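Local coordinates for protein phosphate transporter (Thermotoga maritima MSB8, PDB 6L85) that probably imports phosphate across the membrane by coupling it to sodium ions, as a bacterial relative of the human SLC20 carriers, at residues B[81-86]-B[267-272]; B[87-92]-B[383-388]; B[113-118]-B[125-130]; B[159-164]-B[233-238]; B[171-176]-B[212-217]. All blocks are in the same frame, centred on the assembly; numbering follows the deposited sequence.

Interaction 1 (B[81-86]-B[267-272])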
# COMPACT_ATOMS: atom_id res chain seq x y z
N TYR B 81 34.16 -11.64 -2.92
CA TYR B 81 34.89 -10.69 -3.77
C TYR B 81 34.33 -10.64 -5.20
O TYR B 81 34.35 -9.58 -5.83
CB TYR B 81 36.38 -11.03 -3.77
CG TYR B 81 37.04 -10.77 -2.42
CD1 TYR B 81 36.87 -9.56 -1.77
CD2 TYR B 81 37.82 -11.74 -1.80
CE1 TYR B 81 37.45 -9.32 -0.54
CE2 TYR B 81 38.41 -11.51 -0.57
CZ TYR B 81 38.22 -10.29 0.05
OH TYR B 81 38.79 -10.03 1.28
N GLY B 82 33.79 -11.74 -5.71
CA GLY B 82 33.18 -11.71 -7.03
C GLY B 82 31.92 -10.87 -7.07
O GLY B 82 31.69 -10.14 -8.04
N ALA B 83 31.07 -10.99 -6.04
CA ALA B 83 29.87 -10.16 -5.96
C ALA B 83 30.25 -8.69 -5.98
O ALA B 83 29.69 -7.90 -6.76
CB ALA B 83 29.08 -10.51 -4.70
N LEU B 84 31.25 -8.31 -5.18
CA LEU B 84 31.70 -6.93 -5.22
C LEU B 84 32.21 -6.53 -6.60
O LEU B 84 31.90 -5.43 -7.09
CB LEU B 84 32.79 -6.70 -4.17
CG LEU B 84 32.37 -6.94 -2.72
CD1 LEU B 84 33.52 -6.55 -1.83
CD2 LEU B 84 31.11 -6.16 -2.35
N SER B 85 32.99 -7.41 -7.24
CA SER B 85 33.54 -7.10 -8.57
C SER B 85 32.43 -6.86 -9.58
O SER B 85 32.49 -5.90 -10.36
CB SER B 85 34.45 -8.24 -9.05
OG SER B 85 35.65 -8.27 -8.28
N ALA B 86 31.41 -7.72 -9.57
CA ALA B 86 30.26 -7.56 -10.45
C ALA B 86 29.54 -6.23 -10.19
O ALA B 86 29.16 -5.53 -11.14
CB ALA B 86 29.30 -8.74 -10.26
N ALA B 267 23.40 -9.39 -0.82
CA ALA B 267 22.98 -10.53 0.00
C ALA B 267 24.04 -11.63 0.01
O ALA B 267 24.27 -12.28 1.04
CB ALA B 267 21.66 -11.11 -0.50
N ALA B 268 24.67 -11.89 -1.13
CA ALA B 268 25.68 -12.94 -1.16
C ALA B 268 26.83 -12.58 -0.23
O ALA B 268 27.34 -13.44 0.51
CB ALA B 268 26.16 -13.19 -2.59
N VAL B 269 27.23 -11.30 -0.24
CA VAL B 269 28.30 -10.88 0.68
C VAL B 269 27.86 -11.01 2.14
O VAL B 269 28.62 -11.50 2.99
CB VAL B 269 28.74 -9.44 0.36
CG1 VAL B 269 29.75 -8.98 1.37
CG2 VAL B 269 29.31 -9.37 -1.08
N MET B 270 26.63 -10.57 2.45
CA MET B 270 26.12 -10.70 3.82
C MET B 270 26.04 -12.16 4.25
O MET B 270 26.36 -12.50 5.39
CB MET B 270 24.75 -10.04 3.94
CG MET B 270 24.79 -8.52 3.68
SD MET B 270 23.15 -7.79 3.72
CE MET B 270 22.74 -8.16 5.44
N ILE B 271 25.57 -13.04 3.36
CA ILE B 271 25.42 -14.44 3.72
C ILE B 271 26.78 -15.06 3.98
O ILE B 271 26.93 -15.84 4.93
CB ILE B 271 24.64 -15.20 2.63
CG1 ILE B 271 23.17 -14.78 2.62
CG2 ILE B 271 24.69 -16.68 2.87
CD1 ILE B 271 22.44 -15.16 1.34
N VAL B 272 27.79 -14.72 3.18
CA VAL B 272 29.11 -15.30 3.44
C VAL B 272 29.68 -14.75 4.76
O VAL B 272 30.16 -15.53 5.61
CB VAL B 272 30.07 -15.09 2.25
CG1 VAL B 272 31.49 -15.54 2.59
CG2 VAL B 272 29.59 -15.89 1.03
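V269 pushes its CG2 methyl into the shallow angle between A83 and L84, and that one methyl carries most of the contact. A83 CB meets V269 CG2 at 3.8 Å, while L84 CD2 touches the same V269 CG2 at 3.9 Å; the leucine and valine side chains cross at about a right angle. A268 adds a looser touch, its CB 4.5 Å from A83 CB. All four residues are buried, and everything exchanged between the two segments is apolar.

Two things put these groups in place. The valine methyl that does the touching lies anti to its own carbonyl carbon, beside the backbone N, and A83 stops at CB, so the backbones can come close: A83 CA and V269 CA are 6.9 Å apart. L84 starts from a helix surface that does not face V269 squarely, but with CG beside the backbone N (chi1 -61°) its CD2 end reaches V269. Behind this face, the turn of 81-86 is held by Y81 O, which accepts S85 N at 2.9 Å and S85 OG at 3.1 Å from opposite faces of its plane, tying the serine hydroxyl into its own helix.

The segments run nearly antiparallel at 160°, with axes 9.0 Å apart, so helix 76-99 and helix 260-275 pack closely. Helix 2-32 closes one flank, A7 touching both L84 and V269. Y81 and S85 are turned to helix 368-400, at Y393 among others, while V272 reaches back to P76, L79 and M80 at the start of helix 76-99.

Interaction 2 (B[87-92]-B[383-388])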
# COMPACT_ATOMS: atom_id res chain seq x y z
N LEU B 87 29.33 -5.87 -8.92
CA LEU B 87 28.68 -4.60 -8.61
C LEU B 87 29.48 -3.43 -9.16
O LEU B 87 28.93 -2.54 -9.82
CB LEU B 87 28.49 -4.43 -7.09
CG LEU B 87 27.37 -5.19 -6.35
CD1 LEU B 87 27.52 -5.06 -4.84
CD2 LEU B 87 25.94 -4.74 -6.76
N ILE B 88 30.80 -3.42 -8.91
CA ILE B 88 31.67 -2.36 -9.43
C ILE B 88 31.52 -2.24 -10.95
O ILE B 88 31.30 -1.15 -11.50
CB ILE B 88 33.14 -2.63 -9.05
CG1 ILE B 88 33.34 -2.51 -7.54
CG2 ILE B 88 34.06 -1.66 -9.79
CD1 ILE B 88 34.82 -2.51 -7.12
N ALA B 89 31.63 -3.38 -11.65
CA ALA B 89 31.70 -3.36 -13.11
C ALA B 89 30.37 -2.93 -13.72
O ALA B 89 30.33 -2.10 -14.65
CB ALA B 89 32.10 -4.74 -13.66
N ALA B 90 29.27 -3.52 -13.24
CA ALA B 90 27.96 -3.17 -13.74
C ALA B 90 27.64 -1.71 -13.46
O ALA B 90 27.19 -0.99 -14.36
CB ALA B 90 26.89 -4.08 -13.14
N SER B 91 27.88 -1.24 -12.23
CA SER B 91 27.63 0.16 -11.90
C SER B 91 28.37 1.08 -12.85
O SER B 91 27.81 2.07 -13.33
CB SER B 91 28.09 0.45 -10.47
OG SER B 91 27.26 -0.21 -9.56
N PHE B 92 29.65 0.77 -13.10
CA PHE B 92 30.46 1.59 -13.99
C PHE B 92 29.80 1.73 -15.36
O PHE B 92 29.60 2.85 -15.86
CB PHE B 92 31.86 0.99 -14.14
CG PHE B 92 32.74 1.78 -15.04
CD1 PHE B 92 33.33 2.95 -14.59
CD2 PHE B 92 32.93 1.39 -16.36
CE1 PHE B 92 34.13 3.71 -15.43
CE2 PHE B 92 33.73 2.15 -17.21
CZ PHE B 92 34.33 3.30 -16.74
N PRO B 383 29.12 -9.02 -22.59
CA PRO B 383 30.58 -9.28 -22.60
C PRO B 383 31.41 -8.14 -22.03
O PRO B 383 32.42 -8.40 -21.37
CB PRO B 383 30.89 -9.53 -24.08
CG PRO B 383 29.75 -8.87 -24.83
CD PRO B 383 28.55 -9.07 -23.95
N THR B 384 31.03 -6.89 -22.28
CA THR B 384 31.80 -5.77 -21.72
C THR B 384 31.81 -5.83 -20.19
O THR B 384 32.87 -5.67 -19.56
CB THR B 384 31.20 -4.45 -22.18
OG1 THR B 384 31.13 -4.43 -23.61
CG2 THR B 384 32.04 -3.27 -21.69
N VAL B 385 30.65 -6.05 -19.58
CA VAL B 385 30.62 -6.08 -18.12
C VAL B 385 31.29 -7.34 -17.60
O VAL B 385 31.98 -7.30 -16.58
CB VAL B 385 29.18 -5.94 -17.59
CG1 VAL B 385 29.20 -6.02 -16.08
CG2 VAL B 385 28.57 -4.61 -18.03
N ALA B 386 31.08 -8.47 -18.28
CA ALA B 386 31.77 -9.70 -17.88
C ALA B 386 33.28 -9.49 -17.86
O ALA B 386 33.96 -9.83 -16.88
CB ALA B 386 31.38 -10.86 -18.80
N ALA B 387 33.82 -8.87 -18.92
CA ALA B 387 35.27 -8.65 -19.01
C ALA B 387 35.73 -7.66 -17.95
O ALA B 387 36.79 -7.84 -17.34
CB ALA B 387 35.64 -8.17 -20.41
N THR B 388 34.95 -6.60 -17.71
CA THR B 388 35.31 -5.62 -16.69
C THR B 388 35.29 -6.24 -15.30
O THR B 388 36.15 -5.95 -14.47
CB THR B 388 34.34 -4.43 -16.76
OG1 THR B 388 34.31 -3.91 -18.10
CG2 THR B 388 34.75 -3.33 -15.80
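T388 lays its CG2 methyl against A89 CB, 3.7 Å away, with its own CB nearly as near, so the small alanine sits under the branch of the threonine. The CA atoms of A89 and T388 are 5.6 Å apart, the nearest pair of CA atoms between the two segments. One turn earlier, V385 covers the next step of helix 76-99: its CG1 lies 3.8 Å from A90 N and 4.0 Å from A89 CB, bearing on backbone as much as on side chain. CG1 stands anti to the valine N (chi1 178°), which aims it across the gap.

The hydroxyl of T388 lies on the branch beside the backbone N. There OG1 gives a 2.7 Å bond to T384 O in its own helix, and T388 N reaches that same oxygen from the opposite face of the carbonyl plane. OG1 is also hydrogen-bonded to W93 NE1, one residue beyond 87-92, so the threonine offers helix 76-99 a methyl and a polar atom together. A valine in its place would probably keep the apolar touch on A89 but leave the W93 indole N-H without this partner and T384 O with one donor fewer.

The segment axes cross at 140°, 8.6 Å apart. Helix 106-121 packs beside them, S109 touching both A90 and V385. Farther round helix 76-99, M14 of helix 2-32 covers L87, A90 and S91, and P265 and V266 of helix 260-275 lie against L87.

Interaction 3 (B[113-118]-B[125-130])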
# COMPACT_ATOMS: atom_id res chain seq x y z
N GLY B 113 28.35 -9.34 -15.17
CA GLY B 113 29.35 -9.20 -14.12
C GLY B 113 29.59 -10.50 -13.37
O GLY B 113 30.74 -10.92 -13.16
N MET B 114 28.50 -11.17 -12.98
CA MET B 114 28.61 -12.39 -12.18
C MET B 114 29.22 -13.52 -13.02
O MET B 114 30.05 -14.30 -12.53
CB MET B 114 27.23 -12.79 -11.64
CG MET B 114 26.60 -11.78 -10.65
SD MET B 114 27.49 -11.79 -9.09
CE MET B 114 26.90 -13.36 -8.46
N MET B 115 28.79 -13.64 -14.27
CA MET B 115 29.36 -14.63 -15.17
C MET B 115 30.86 -14.42 -15.34
O MET B 115 31.64 -15.39 -15.29
CB MET B 115 28.65 -14.53 -16.52
CG MET B 115 28.46 -15.84 -17.23
SD MET B 115 28.12 -15.51 -18.98
CE MET B 115 29.41 -14.31 -19.33
N GLY B 116 31.29 -13.17 -15.52
CA GLY B 116 32.70 -12.89 -15.67
C GLY B 116 33.50 -13.32 -14.46
O GLY B 116 34.55 -13.97 -14.59
N PHE B 117 33.01 -12.96 -13.27
CA PHE B 117 33.66 -13.44 -12.05
C PHE B 117 33.76 -14.97 -12.05
O PHE B 117 34.82 -15.53 -11.80
CB PHE B 117 32.92 -12.97 -10.80
CG PHE B 117 32.96 -13.97 -9.69
CD1 PHE B 117 34.16 -14.24 -9.03
CD2 PHE B 117 31.83 -14.68 -9.33
CE1 PHE B 117 34.22 -15.18 -8.03
CE2 PHE B 117 31.88 -15.62 -8.32
CZ PHE B 117 33.08 -15.87 -7.66
N GLY B 118 32.63 -15.65 -12.31
CA GLY B 118 32.63 -17.10 -12.24
C GLY B 118 33.61 -17.74 -13.21
O GLY B 118 34.24 -18.75 -12.89
N ASN B 125 33.22 -24.24 -15.54
CA ASN B 125 32.45 -24.87 -14.47
C ASN B 125 31.98 -23.87 -13.42
O ASN B 125 31.12 -24.23 -12.61
CB ASN B 125 33.27 -25.97 -13.80
CG ASN B 125 33.15 -27.31 -14.51
OD1 ASN B 125 32.32 -27.48 -15.40
ND2 ASN B 125 33.98 -28.27 -14.11
N GLY B 126 32.54 -22.66 -13.41
CA GLY B 126 32.12 -21.62 -12.49
C GLY B 126 30.79 -20.97 -12.81
O GLY B 126 30.32 -20.14 -12.03
N VAL B 127 30.17 -21.33 -13.93
CA VAL B 127 28.89 -20.75 -14.35
C VAL B 127 27.82 -21.83 -14.26
O VAL B 127 28.02 -22.95 -14.74
CB VAL B 127 28.98 -20.17 -15.77
CG1 VAL B 127 27.58 -19.89 -16.32
CG2 VAL B 127 29.83 -18.90 -15.76
N ASN B 128 26.69 -21.49 -13.64
CA ASN B 128 25.53 -22.38 -13.52
C ASN B 128 24.77 -22.38 -14.85
O ASN B 128 23.75 -21.70 -15.03
CB ASN B 128 24.66 -21.92 -12.34
CG ASN B 128 23.44 -22.79 -12.10
OD1 ASN B 128 23.05 -23.61 -12.95
ND2 ASN B 128 22.80 -22.61 -10.95
N TRP B 129 25.26 -23.20 -15.80
CA TRP B 129 24.77 -23.15 -17.18
C TRP B 129 23.31 -23.57 -17.31
O TRP B 129 22.58 -23.02 -18.13
CB TRP B 129 25.65 -24.02 -18.10
CG TRP B 129 27.06 -23.48 -18.25
CD1 TRP B 129 28.21 -24.01 -17.71
CD2 TRP B 129 27.46 -22.30 -18.96
NE1 TRP B 129 29.29 -23.23 -18.04
CE2 TRP B 129 28.86 -22.17 -18.80
CE3 TRP B 129 26.77 -21.34 -19.71
CZ2 TRP B 129 29.58 -21.12 -19.37
CZ3 TRP B 129 27.49 -20.29 -20.27
CH2 TRP B 129 28.88 -20.19 -20.11
N LYS B 130 22.85 -24.54 -16.51
CA LYS B 130 21.45 -24.94 -16.58
C LYS B 130 20.52 -23.75 -16.36
O LYS B 130 19.63 -23.48 -17.18
CB LYS B 130 21.18 -26.04 -15.55
CG LYS B 130 19.72 -26.23 -15.17
CD LYS B 130 19.01 -27.18 -16.12
CE LYS B 130 17.79 -27.83 -15.47
NZ LYS B 130 17.25 -28.93 -16.34
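M115 and V127 make the apolar part of this contact: M115 CG, the carbon next to the sulfur, lies 3.7 Å from V127 CG2. The methionine bends at its last torsion (chi3 47°), and its side chain also touches a bound dodecyl-maltoside and A386 of helix 368-400. The two valine methyls divide the work. CG2 faces M115, whereas CG1, anti to the valine N, sits over the centre of the W129 ring, 3.5 Å above its plane, and so packs on the next helix.

The backbones meet through two glycines. G126 CA directs a C-H at G118 O over 3.6 Å, with a nearly straight angle of 163° at the hydrogen, and the CA atoms of G118 and G126 stand only 4.6 Å apart. A CB on G118 would come within 2.7 Å of G126 O, so the closeness depends on the missing side chain; the same holds for G126 facing G118 O.

Conventional hydrogen bonds fix the 125-130 segment. G126 pairs with E70 and N128 with I68 through the backbone, N128 ND2 bonds to K66 O, and W129 NE1 to O of I124, the residue just before the segment. N128 stands at the N-cap of helix 129-162, its OD1 making a weak bond to T131 N, and is also the centre of an inverse gamma turn. The loop between helix 106-121 and helix 129-162 thus folds back against the end of the first helix, as in a helix-loop-helix connection between transmembrane helices.

Interaction 4 (B[159-164]-B[233-238])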
# COMPACT_ATOMS: atom_id res chain seq x y z
N LEU B 159 -12.02 -3.04 -29.42
CA LEU B 159 -13.25 -3.83 -29.39
C LEU B 159 -14.21 -3.36 -28.29
O LEU B 159 -15.42 -3.22 -28.53
CB LEU B 159 -12.86 -5.29 -29.18
CG LEU B 159 -13.85 -6.44 -29.12
CD1 LEU B 159 -13.14 -7.63 -29.71
CD2 LEU B 159 -14.28 -6.77 -27.70
N SER B 160 -13.71 -3.12 -27.08
CA SER B 160 -14.58 -2.88 -25.94
C SER B 160 -14.83 -1.41 -25.69
O SER B 160 -15.79 -1.07 -24.99
CB SER B 160 -13.99 -3.52 -24.68
OG SER B 160 -12.81 -2.83 -24.26
N VAL B 161 -14.01 -0.51 -26.25
CA VAL B 161 -14.25 0.92 -26.06
C VAL B 161 -14.59 1.61 -27.39
O VAL B 161 -15.71 2.09 -27.58
CB VAL B 161 -13.05 1.59 -25.38
CG1 VAL B 161 -13.32 3.08 -25.15
CG2 VAL B 161 -12.74 0.91 -24.07
N PHE B 162 -13.64 1.63 -28.33
CA PHE B 162 -13.81 2.49 -29.51
C PHE B 162 -14.86 1.93 -30.46
O PHE B 162 -15.75 2.66 -30.91
CB PHE B 162 -12.45 2.70 -30.20
CG PHE B 162 -11.48 3.52 -29.38
CD1 PHE B 162 -11.61 4.90 -29.28
CD2 PHE B 162 -10.44 2.91 -28.68
CE1 PHE B 162 -10.72 5.66 -28.51
CE2 PHE B 162 -9.55 3.65 -27.90
CZ PHE B 162 -9.69 5.03 -27.82
N HIS B 163 -14.83 0.63 -30.74
CA HIS B 163 -15.82 0.05 -31.64
C HIS B 163 -17.14 -0.25 -30.95
O HIS B 163 -17.71 -1.32 -31.18
CB HIS B 163 -15.28 -1.25 -32.26
CG HIS B 163 -13.96 -1.10 -32.95
ND1 HIS B 163 -13.38 0.12 -33.21
CD2 HIS B 163 -13.10 -2.04 -33.43
CE1 HIS B 163 -12.22 -0.06 -33.82
NE2 HIS B 163 -12.03 -1.36 -33.96
N THR B 164 -17.69 0.69 -30.17
CA THR B 164 -18.96 0.48 -29.48
C THR B 164 -19.87 1.67 -29.74
O THR B 164 -19.42 2.74 -30.13
CB THR B 164 -18.79 0.27 -27.95
OG1 THR B 164 -18.29 1.47 -27.35
CG2 THR B 164 -17.84 -0.88 -27.63
N ASP B 233 -12.03 12.85 -27.61
CA ASP B 233 -11.27 13.71 -26.71
C ASP B 233 -11.52 13.32 -25.25
O ASP B 233 -10.58 13.30 -24.44
CB ASP B 233 -11.63 15.17 -26.98
CG ASP B 233 -10.78 16.13 -26.20
OD1 ASP B 233 -9.57 15.86 -26.01
OD2 ASP B 233 -11.32 17.17 -25.77
N ALA B 234 -12.76 12.96 -24.92
CA ALA B 234 -13.10 12.57 -23.55
C ALA B 234 -12.46 11.24 -23.18
O ALA B 234 -11.91 11.09 -22.07
CB ALA B 234 -14.62 12.51 -23.37
N VAL B 235 -12.51 10.27 -24.09
CA VAL B 235 -11.91 8.96 -23.81
C VAL B 235 -10.40 9.09 -23.66
O VAL B 235 -9.81 8.50 -22.74
CB VAL B 235 -12.30 7.96 -24.91
CG1 VAL B 235 -11.47 6.67 -24.78
CG2 VAL B 235 -13.80 7.65 -24.83
N GLU B 236 -9.75 9.86 -24.53
CA GLU B 236 -8.31 10.02 -24.39
C GLU B 236 -7.96 10.78 -23.13
O GLU B 236 -6.91 10.53 -22.53
CB GLU B 236 -7.71 10.70 -25.61
CG GLU B 236 -7.64 9.75 -26.80
CD GLU B 236 -6.65 8.59 -26.60
OE1 GLU B 236 -5.52 8.85 -26.13
OE2 GLU B 236 -6.99 7.43 -26.95
N ASN B 237 -8.83 11.70 -22.69
CA ASN B 237 -8.59 12.41 -21.44
C ASN B 237 -8.63 11.45 -20.25
O ASN B 237 -7.78 11.51 -19.34
CB ASN B 237 -9.62 13.52 -21.31
CG ASN B 237 -9.35 14.41 -20.14
OD1 ASN B 237 -8.31 15.07 -20.08
ND2 ASN B 237 -10.28 14.44 -19.19
N VAL B 238 -9.59 10.52 -20.26
CA VAL B 238 -9.67 9.52 -19.21
C VAL B 238 -8.45 8.59 -19.24
O VAL B 238 -7.86 8.29 -18.20
CB VAL B 238 -11.00 8.74 -19.34
CG1 VAL B 238 -11.00 7.55 -18.45
CG2 VAL B 238 -12.14 9.65 -18.96
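V161 and V235 meet tip to tip, CG1 to CG1 at 4.1 Å, and the same V235 methyl takes F162 as well: its CG1 lies 3.9 Å from F162 CZ, approaching the ring obliquely. One branch serves two partners, and this is the tight part of the contact. Both valines hold CG1 anti to the backbone N (chi1 169° at V235), which points the branches at each other across backbones whose CA atoms remain 8.7 Å apart.

The E236 side is looser. The partly exposed F162 reaches its ring out to E236, whose OE2 stands 3.7 Å from F162 CZ, at the ring edge and near its plane, the carboxylate and ring planes only 16° apart. The slightly positive edge hydrogens probably make this a mildly favourable approach, but the carboxylate has stronger company: OE2 is hydrogen-bonded to S321 OG, and OE1 has a weak bond to N320 N. Beyond F162 in the chain the helix has ended, after a wider pi-type turn at 159-162, and H163, exposed, is the centre of an inverse gamma turn; T164 OG1 bonds to V161 O at 2.7 Å, fastening that exit to the buried valine.

Helix 167-194 packs against both segments, A174 touching S160 and V161, K168 touching A234 and I175 touching V238. It thus bridges the end of helix 129-162 and helix 231-258, with V221 and L224 of helix 199-224 beyond V238.

Interaction 5 (B[171-176]-B[212-217])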
# COMPACT_ATOMS: atom_id res chain seq x y z
N SER B 171 -15.76 3.20 -21.77
CA SER B 171 -14.50 3.47 -21.09
C SER B 171 -14.71 3.43 -19.58
O SER B 171 -13.86 2.92 -18.83
CB SER B 171 -13.95 4.83 -21.53
OG SER B 171 -14.72 5.88 -20.97
N THR B 172 -15.88 3.91 -19.15
CA THR B 172 -16.32 3.84 -17.76
C THR B 172 -16.26 2.42 -17.19
O THR B 172 -16.15 2.25 -15.97
CB THR B 172 -17.75 4.41 -17.75
OG1 THR B 172 -17.72 5.74 -17.22
CG2 THR B 172 -18.73 3.53 -17.02
N VAL B 173 -16.28 1.40 -18.05
CA VAL B 173 -16.21 0.02 -17.61
C VAL B 173 -14.85 -0.60 -17.90
O VAL B 173 -14.37 -1.41 -17.10
CB VAL B 173 -17.33 -0.81 -18.28
CG1 VAL B 173 -17.11 -2.31 -18.06
CG2 VAL B 173 -18.69 -0.38 -17.79
N ALA B 174 -14.21 -0.24 -19.01
CA ALA B 174 -13.01 -0.97 -19.44
C ALA B 174 -11.76 -0.50 -18.71
O ALA B 174 -10.85 -1.30 -18.47
CB ALA B 174 -12.81 -0.82 -20.95
N ILE B 175 -11.67 0.79 -18.41
CA ILE B 175 -10.49 1.28 -17.70
C ILE B 175 -10.51 0.76 -16.26
O ILE B 175 -9.47 0.26 -15.79
CB ILE B 175 -10.42 2.82 -17.78
CG1 ILE B 175 -10.19 3.22 -19.24
CG2 ILE B 175 -9.39 3.40 -16.80
CD1 ILE B 175 -9.66 4.60 -19.41
N PRO B 176 -11.64 0.83 -15.54
CA PRO B 176 -11.68 0.18 -14.22
C PRO B 176 -11.37 -1.30 -14.27
O PRO B 176 -10.72 -1.83 -13.36
CB PRO B 176 -13.13 0.43 -13.75
CG PRO B 176 -13.48 1.70 -14.38
CD PRO B 176 -12.86 1.63 -15.76
N VAL B 212 -13.13 -3.62 -4.85
CA VAL B 212 -13.08 -2.26 -4.32
C VAL B 212 -12.47 -1.30 -5.34
O VAL B 212 -12.97 -0.18 -5.56
CB VAL B 212 -12.30 -2.22 -2.99
CG1 VAL B 212 -12.27 -0.79 -2.46
CG2 VAL B 212 -12.92 -3.18 -1.98
N THR B 213 -11.36 -1.73 -5.95
CA THR B 213 -10.69 -0.92 -6.96
C THR B 213 -11.62 -0.59 -8.12
O THR B 213 -11.71 0.56 -8.55
CB THR B 213 -9.45 -1.68 -7.45
OG1 THR B 213 -8.59 -1.95 -6.34
CG2 THR B 213 -8.68 -0.88 -8.53
N PHE B 214 -12.34 -1.60 -8.63
CA PHE B 214 -13.24 -1.38 -9.75
C PHE B 214 -14.30 -0.36 -9.38
O PHE B 214 -14.61 0.53 -10.18
CB PHE B 214 -13.90 -2.70 -10.19
CG PHE B 214 -14.74 -2.57 -11.46
CD1 PHE B 214 -16.00 -1.98 -11.43
CD2 PHE B 214 -14.25 -3.01 -12.68
CE1 PHE B 214 -16.76 -1.83 -12.60
CE2 PHE B 214 -15.00 -2.87 -13.86
CZ PHE B 214 -16.26 -2.28 -13.82
N PHE B 215 -14.87 -0.48 -8.18
CA PHE B 215 -15.91 0.46 -7.76
C PHE B 215 -15.38 1.89 -7.76
O PHE B 215 -15.96 2.80 -8.39
CB PHE B 215 -16.41 0.05 -6.37
CG PHE B 215 -17.64 0.79 -5.91
CD1 PHE B 215 -17.55 2.10 -5.48
CD2 PHE B 215 -18.88 0.18 -5.93
CE1 PHE B 215 -18.67 2.79 -5.06
CE2 PHE B 215 -20.01 0.86 -5.51
CZ PHE B 215 -19.90 2.17 -5.07
N VAL B 216 -14.24 2.10 -7.10
CA VAL B 216 -13.72 3.46 -6.93
C VAL B 216 -13.29 4.05 -8.27
O VAL B 216 -13.59 5.22 -8.57
CB VAL B 216 -12.56 3.45 -5.92
CG1 VAL B 216 -11.73 4.72 -6.04
CG2 VAL B 216 -13.12 3.30 -4.48
N VAL B 217 -12.55 3.28 -9.07
CA VAL B 217 -12.09 3.78 -10.36
C VAL B 217 -13.28 4.02 -11.29
O VAL B 217 -13.28 4.97 -12.06
CB VAL B 217 -11.07 2.82 -10.99
CG1 VAL B 217 -10.63 3.35 -12.36
CG2 VAL B 217 -9.87 2.62 -10.07
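V217 N is bonded to T213 O at 2.9 Å, which holds the turn of helix 199-224 from which V217 meets P176. Its CG1 lies 3.8 Å from P176 CA and 3.9 Å from P176 CG, the valine and the pyrrolidine crossing at a slant. One turn earlier, F214 lies against P176: the proline's CB stands 3.9 Å from the centroid of the F214 ring, only 16° off the ring normal, a CH-pi contact over one face, displaced toward the rim. The ring carries CG anti to the phenylalanine N (chi1 -173°), which swings it from the helix side out onto the proline. The far end of the ring also reaches V173, with V173 O 3.6 Å from F214 CE2 at an oblique angle and V173 CG1 4.3 Å from F214 CZ. An alanine here would take the ring away, and is likely to uncover P176 CB and leave V173 without its cover on this side.

These helices, 167-194 and 199-224, follow each other in the chain and pack as an antiparallel hairpin, the segment axes 9.2 Å apart at 142°. P176 kinks the first helix: a proline N has no hydrogen to give T172 O one turn back, and that oxygen is hydrogen-bonded instead by H218 ND1 of the partner helix, beside V217. P176 O in turn accepts from S180 OG.

On the other flank of 212-217, F215 meets F301 of the second subunit edge-to-face, and V216 packs on M46 of that subunit.

In the fold
Interactions 1, 2 and 3 cluster on one side of the chain's centre, each about 14 Å from the others between centres; interactions 4 and 5 pair up likewise on the opposite side, 45 to 51 Å from the first group. Helix 76-99 serves interactions 1 and 2, whose segments alternate along the chain, while interaction 3 is nested inside both and touches both, G82 meeting F117 and A386 meeting G116. Interaction 5 lies inside the loop closed by interaction 4, and V238 packs on I175. Each group packs helices locally on its own side of the transporter, and helix 129-162 runs from one group to the other, starting at interaction 3 and ending at interaction 4.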